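Local coordinates for protein argonaute (Aquifex aeolicus, PDB 1YVU) that uses short single-stranded DNA guides to bind complementary RNA targets and cleaves them as a metal-dependent endonuclease, at residues A[138-143]-A[160-165]; A[350-355]-A[385-390]. All blocks are in the same frame, centred on the assembly; numbering follows the deposited sequence.

Overall arrangement
The two contacts lie in different lobes of the argonaute. Contact 1 joins the antiparallel strands of a hairpin in linker L1, part of the PAZ lobe, while contact 2 pairs two parallel strands of the Mid domain in the PIWI lobe. Their centres are about 49 Å apart, on opposite sides of the chain's centre, and their nearest atoms are about 34 Å apart. The centre of contact 1 lies about 16 Å and that of contact 2 about 37 Å from the chain's centre, the latter far out in its lobe. Neither belongs to the metal site of the PIWI domain, where D502 and D683 bind calcium; each joins strands within its own lobe.

Contact 1: A[138-143]-A[160-165]; sequences IPEVNE and KFRIQP
E140 and R162 meet in a salt bridge on one face of a twisted antiparallel hairpin, with E140 OE1 3.0 Å from R162 NH2. The two groups do not lie side by side in one plane: their planes stand 71° apart, and the acid sits over a face of the base, its OE2 3.8 Å above the centre of the R162 group. Two bends put the guanidinium there, since the R162 chain turns at chi2 (65°) and again at chi3 (89°), bringing the group alongside the strands toward the acid. E140 OE2 also lies against K160 CB, whereas the lysine chain runs on, fully extended, to a hydrogen bond between its NZ and N602. Beneath these side chains the backbones of E140 and K160 form a hydrogen-bonded pair, E140 N to K160 O and K160 N to E140 O, each 2.9 Å, the first almost straight. On the other face P139 CG rests obliquely against F161 CE2 at 3.8 Å. Proline suits this non-hydrogen-bonded position, which requires no N-H directed at the partner strand, and its ring joins F161 in packing on F118 of helix 110-126. Past P139, I138 pairs with R162 through the backbone, one of the two bonds being weak, and its CD1 reaches the amide end of Q164. With an alanine at E140, the R162 guanidinium would probably lose its charge partner across the strands and be freer to turn. In this hairpin of linker L1 the face of P139 and F161 is thus apolar, while that of E140, K160 and R162 also carries I138 and is mixed; there the opposite charges probably add an electrostatic tie to the backbone bonds.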
loop_
_atom_site.group_PDB
_atom_site.type_symbol
_atom_site.label_atom_id
_atom_site.label_comp_id
_atom_site.label_asym_id
_atom_site.label_seq_id
_atom_site.Cartn_x
_atom_site.Cartn_y
_atom_site.Cartn_z
ATOM N N ILE A 138 16.332 7.341 8.853
ATOM C CA ILE A 138 17.173 7.197 7.666
ATOM C C ILE A 138 16.491 7.608 6.354
ATOM O O ILE A 138 15.326 7.322 6.157
ATOM C CB ILE A 138 17.785 5.768 7.630
ATOM C CG1 ILE A 138 18.829 5.686 8.748
ATOM C CG2 ILE A 138 18.423 5.436 6.249
ATOM C CD1 ILE A 138 19.144 4.293 9.218
ATOM N N PRO A 139 17.168 8.435 5.532
ATOM C CA PRO A 139 16.601 8.879 4.248
ATOM C C PRO A 139 16.772 7.850 3.148
ATOM O O PRO A 139 17.836 7.241 2.994
ATOM C CB PRO A 139 17.423 10.117 3.904
ATOM C CG PRO A 139 18.046 10.500 5.177
ATOM C CD PRO A 139 18.351 9.244 5.865
ATOM N N GLU A 140 15.701 7.645 2.398
ATOM C CA GLU A 140 15.725 6.733 1.268
ATOM C C GLU A 140 15.308 7.549 0.061
ATOM O O GLU A 140 14.396 8.395 0.120
ATOM C CB GLU A 140 14.812 5.508 1.478
ATOM C CG GLU A 140 13.311 5.817 1.555
ATOM C CD GLU A 140 12.453 4.655 2.019
ATOM O OE1 GLU A 140 12.874 3.489 1.833
ATOM O OE2 GLU A 140 11.349 4.921 2.565
ATOM N N VAL A 141 16.100 7.383 -0.989
ATOM C CA VAL A 141 15.873 8.072 -2.237
ATOM C C VAL A 141 15.553 7.008 -3.281
ATOM O O VAL A 141 16.423 6.230 -3.694
ATOM C CB VAL A 141 17.099 8.931 -2.669
ATOM C CG1 VAL A 141 16.629 10.190 -3.350
ATOM C CG2 VAL A 141 17.999 9.281 -1.472
ATOM N N ASN A 142 14.269 6.930 -3.616
ATOM C CA ASN A 142 13.773 5.990 -4.604
ATOM C C ASN A 142 13.468 6.694 -5.935
ATOM O O ASN A 142 12.790 7.731 -5.965
ATOM C CB ASN A 142 12.537 5.260 -4.059
ATOM C CG ASN A 142 12.885 4.190 -2.993
ATOM O OD1 ASN A 142 13.987 4.152 -2.418
ATOM N ND2 ASN A 142 11.926 3.308 -2.741
ATOM N N GLU A 143 14.081 6.181 -7.007
ATOM C CA GLU A 143 13.912 6.691 -8.382
ATOM C C GLU A 143 13.342 5.591 -9.268
ATOM O O GLU A 143 13.803 4.443 -9.246
ATOM C CB GLU A 143 15.239 7.103 -9.055
ATOM C CG GLU A 143 16.198 7.963 -8.271
ATOM C CD GLU A 143 16.989 7.175 -7.253
ATOM O OE1 GLU A 143 17.094 5.934 -7.377
ATOM O OE2 GLU A 143 17.514 7.810 -6.319
ATOM N N LYS A 160 11.967 9.670 1.049
ATOM C CA LYS A 160 11.166 9.235 2.180
ATOM C C LYS A 160 12.092 8.960 3.367
ATOM O O LYS A 160 13.308 8.993 3.204
ATOM C CB LYS A 160 10.304 8.034 1.762
ATOM C CG LYS A 160 9.215 8.440 0.736
ATOM C CD LYS A 160 8.426 7.294 0.101
ATOM C CE LYS A 160 7.443 7.861 -0.940
ATOM N NZ LYS A 160 6.567 6.845 -1.577
ATOM N N PHE A 161 11.534 8.823 4.572
ATOM C CA PHE A 161 12.335 8.551 5.777
ATOM C C PHE A 161 12.020 7.222 6.414
ATOM O O PHE A 161 10.925 7.000 6.918
ATOM C CB PHE A 161 12.203 9.660 6.826
ATOM C CG PHE A 161 12.859 10.948 6.431
ATOM C CD1 PHE A 161 12.113 11.963 5.805
ATOM C CD2 PHE A 161 14.242 11.138 6.622
ATOM C CE1 PHE A 161 12.737 13.151 5.361
ATOM C CE2 PHE A 161 14.878 12.328 6.180
ATOM C CZ PHE A 161 14.121 13.334 5.545
ATOM N N ARG A 162 13.014 6.350 6.392
ATOM C CA ARG A 162 12.927 5.005 6.936
ATOM C C ARG A 162 13.236 5.095 8.419
ATOM O O ARG A 162 14.308 5.567 8.800
ATOM C CB ARG A 162 13.945 4.097 6.212
ATOM C CG ARG A 162 13.781 2.618 6.457
ATOM C CD ARG A 162 12.479 2.106 5.893
ATOM N NE ARG A 162 12.568 1.656 4.503
ATOM C CZ ARG A 162 11.521 1.298 3.754
ATOM N NH1 ARG A 162 10.278 1.342 4.243
ATOM N NH2 ARG A 162 11.723 0.841 2.520
ATOM N N ILE A 163 12.268 4.702 9.246
ATOM C CA ILE A 163 12.430 4.748 10.707
ATOM C C ILE A 163 13.141 3.475 11.137
ATOM O O ILE A 163 12.641 2.374 10.937
ATOM C CB ILE A 163 11.061 4.902 11.454
ATOM C CG1 ILE A 163 10.180 5.974 10.780
ATOM C CG2 ILE A 163 11.304 5.325 12.902
ATOM C CD1 ILE A 163 8.720 6.005 11.252
ATOM N N GLN A 164 14.335 3.634 11.693
ATOM C CA GLN A 164 15.147 2.499 12.098
ATOM C C GLN A 164 15.868 2.731 13.416
ATOM O O GLN A 164 16.255 3.858 13.686
ATOM C CB GLN A 164 16.200 2.219 11.011
ATOM C CG GLN A 164 15.723 1.333 9.863
ATOM C CD GLN A 164 16.764 1.122 8.802
ATOM O OE1 GLN A 164 17.960 1.262 9.033
ATOM N NE2 GLN A 164 16.312 0.771 7.621
ATOM N N PRO A 165 16.010 1.684 14.272
ATOM C CA PRO A 165 16.709 1.795 15.565
ATOM C C PRO A 165 18.225 1.706 15.361
ATOM O O PRO A 165 18.691 1.133 14.373
ATOM C CB PRO A 165 16.218 0.565 16.340
ATOM C CG PRO A 165 14.939 0.220 15.694
ATOM C CD PRO A 165 15.258 0.414 14.248
#

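Contact 2: A[350-355]-A[385-390]; sequences DVLSVE and IKLKIK
L387 fits between L352 and V354, its two methyls shared between them, CD2 nearest L352 and CD1 nearest V354. L387 CD2 meets L352 CD2 at 3.8 Å, while L387 CD1 lies 3.8 Å from V354 CG2, and both pairs cross at a slant. With CG anti to its carbonyl carbon (chi1 -54°), L387 turns its fork toward these two residues. L352 CD2 also reaches I385 CG2, 3.8 Å away, so L352, V354, L387 and I385 meet here by aliphatic contact. The opposite face carries V351 and S353 with K386 and K388: the extended chain of K388 slants past V351, its CD 3.7 Å from V351 CG1, so the methylenes cover the valine while the amine runs on toward the surface. The backbones hold this in parallel register through five hydrogen bonds, beginning with K386 N to D350 O and ending with K390 N to V354 O at 2.8 Å. Strand 351-360, helix 368-381 and strand 386-396 make a beta-alpha-beta crossover of the Rossmann-like Mid domain. I377 and L380 of that helix cover L387, strand 419-424 continues the sheet beside 351-360 and packs I421 on V354 and L387, and strand 386-396 forms the sheet's edge.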
loop_
_atom_site.group_PDB
_atom_site.type_symbol
_atom_site.label_atom_id
_atom_site.label_comp_id
_atom_site.label_asym_id
_atom_site.label_seq_id
_atom_site.Cartn_x
_atom_site.Cartn_y
_atom_site.Cartn_z
ATOM N N ASP A 350 -35.410 -1.559 10.323
ATOM C CA ASP A 350 -36.170 -0.552 11.076
ATOM C C ASP A 350 -35.906 -0.500 12.585
ATOM O O ASP A 350 -35.910 0.579 13.166
ATOM C CB ASP A 350 -37.697 -0.578 10.748
ATOM C CG ASP A 350 -38.273 -1.997 10.495
ATOM O OD1 ASP A 350 -37.970 -2.936 11.271
ATOM O OD2 ASP A 350 -39.070 -2.162 9.529
ATOM N N VAL A 351 -35.583 -1.654 13.172
ATOM C CA VAL A 351 -35.284 -1.815 14.603
ATOM C C VAL A 351 -33.893 -2.430 14.776
ATOM O O VAL A 351 -33.591 -3.447 14.149
ATOM C CB VAL A 351 -36.343 -2.752 15.249
ATOM C CG1 VAL A 351 -35.871 -3.363 16.585
ATOM C CG2 VAL A 351 -37.623 -1.986 15.458
ATOM N N LEU A 352 -33.087 -1.887 15.690
ATOM C CA LEU A 352 -31.715 -2.398 15.927
ATOM C C LEU A 352 -31.325 -2.819 17.367
ATOM O O LEU A 352 -31.791 -2.228 18.343
ATOM C CB LEU A 352 -30.699 -1.363 15.441
ATOM C CG LEU A 352 -30.007 -1.397 14.087
ATOM C CD1 LEU A 352 -30.903 -1.711 12.945
ATOM C CD2 LEU A 352 -29.444 -0.044 13.910
ATOM N N SER A 353 -30.447 -3.821 17.483
ATOM C CA SER A 353 -29.965 -4.304 18.784
ATOM C C SER A 353 -28.523 -3.829 18.961
ATOM O O SER A 353 -27.637 -4.234 18.207
ATOM C CB SER A 353 -30.079 -5.835 18.897
ATOM O OG SER A 353 -29.445 -6.497 17.817
ATOM N N VAL A 354 -28.322 -2.919 19.920
ATOM C CA VAL A 354 -27.024 -2.292 20.205
ATOM C C VAL A 354 -26.457 -2.605 21.589
ATOM O O VAL A 354 -27.214 -2.684 22.550
ATOM C CB VAL A 354 -27.172 -0.724 20.101
ATOM C CG1 VAL A 354 -25.855 0.005 20.358
ATOM C CG2 VAL A 354 -27.692 -0.337 18.735
ATOM N N GLU A 355 -25.145 -2.831 21.665
ATOM C CA GLU A 355 -24.428 -3.010 22.942
ATOM C C GLU A 355 -23.602 -1.711 23.132
ATOM O O GLU A 355 -23.176 -1.089 22.146
ATOM C CB GLU A 355 -23.483 -4.224 22.915
ATOM C CG GLU A 355 -24.042 -5.522 23.561
ATOM C CD GLU A 355 -23.413 -5.903 24.900
ATOM O OE1 GLU A 355 -22.168 -5.928 25.023
ATOM O OE2 GLU A 355 -24.178 -6.215 25.831
ATOM N N ILE A 385 -35.182 4.689 12.133
ATOM C CA ILE A 385 -34.449 3.602 12.772
ATOM C C ILE A 385 -34.441 3.797 14.275
ATOM O O ILE A 385 -34.060 4.841 14.792
ATOM C CB ILE A 385 -33.005 3.436 12.238
ATOM C CG1 ILE A 385 -33.013 3.357 10.716
ATOM C CG2 ILE A 385 -32.361 2.152 12.827
ATOM C CD1 ILE A 385 -32.785 4.662 10.041
ATOM N N LYS A 386 -34.870 2.747 14.956
ATOM C CA LYS A 386 -34.953 2.730 16.399
ATOM C C LYS A 386 -33.888 1.815 17.026
ATOM O O LYS A 386 -33.789 0.619 16.675
ATOM C CB LYS A 386 -36.376 2.284 16.802
ATOM C CG LYS A 386 -37.493 3.113 16.156
ATOM C CD LYS A 386 -38.691 2.263 15.825
ATOM C CE LYS A 386 -39.597 2.960 14.817
ATOM N NZ LYS A 386 -40.706 2.042 14.412
ATOM N N LEU A 387 -33.033 2.398 17.876
ATOM C CA LEU A 387 -32.040 1.597 18.598
ATOM C C LEU A 387 -32.705 1.105 19.871
ATOM O O LEU A 387 -33.440 1.844 20.541
ATOM C CB LEU A 387 -30.809 2.389 19.017
ATOM C CG LEU A 387 -29.967 3.202 18.056
ATOM C CD1 LEU A 387 -28.611 3.362 18.722
ATOM C CD2 LEU A 387 -29.831 2.522 16.743
ATOM N N LYS A 388 -32.499 -0.179 20.132
ATOM C CA LYS A 388 -33.010 -0.858 21.307
ATOM C C LYS A 388 -31.770 -1.410 21.998
ATOM O O LYS A 388 -31.121 -2.336 21.483
ATOM C CB LYS A 388 -33.959 -1.990 20.907
ATOM C CG LYS A 388 -35.275 -1.508 20.347
ATOM C CD LYS A 388 -36.270 -2.634 20.170
ATOM C CE LYS A 388 -37.663 -2.069 19.921
ATOM N NZ LYS A 388 -38.608 -3.141 19.532
ATOM N N ILE A 389 -31.401 -0.787 23.123
ATOM C CA ILE A 389 -30.224 -1.184 23.908
ATOM C C ILE A 389 -30.375 -2.581 24.512
ATOM O O ILE A 389 -31.335 -2.881 25.232
ATOM C CB ILE A 389 -29.879 -0.136 25.017
ATOM C CG1 ILE A 389 -29.752 1.262 24.392
ATOM C CG2 ILE A 389 -28.532 -0.492 25.677
ATOM C CD1 ILE A 389 -29.950 2.410 25.362
ATOM N N LYS A 390 -29.451 -3.446 24.110
ATOM C CA LYS A 390 -29.418 -4.801 24.595
ATOM C C LYS A 390 -28.614 -4.804 25.886
ATOM O O LYS A 390 -29.128 -5.282 26.894
ATOM C CB LYS A 390 -28.816 -5.766 23.565
ATOM C CG LYS A 390 -29.679 -7.023 23.352
ATOM C CD LYS A 390 -29.021 -8.127 22.505
ATOM C CE LYS A 390 -30.032 -9.257 22.198
ATOM N NZ LYS A 390 -29.438 -10.424 21.468
#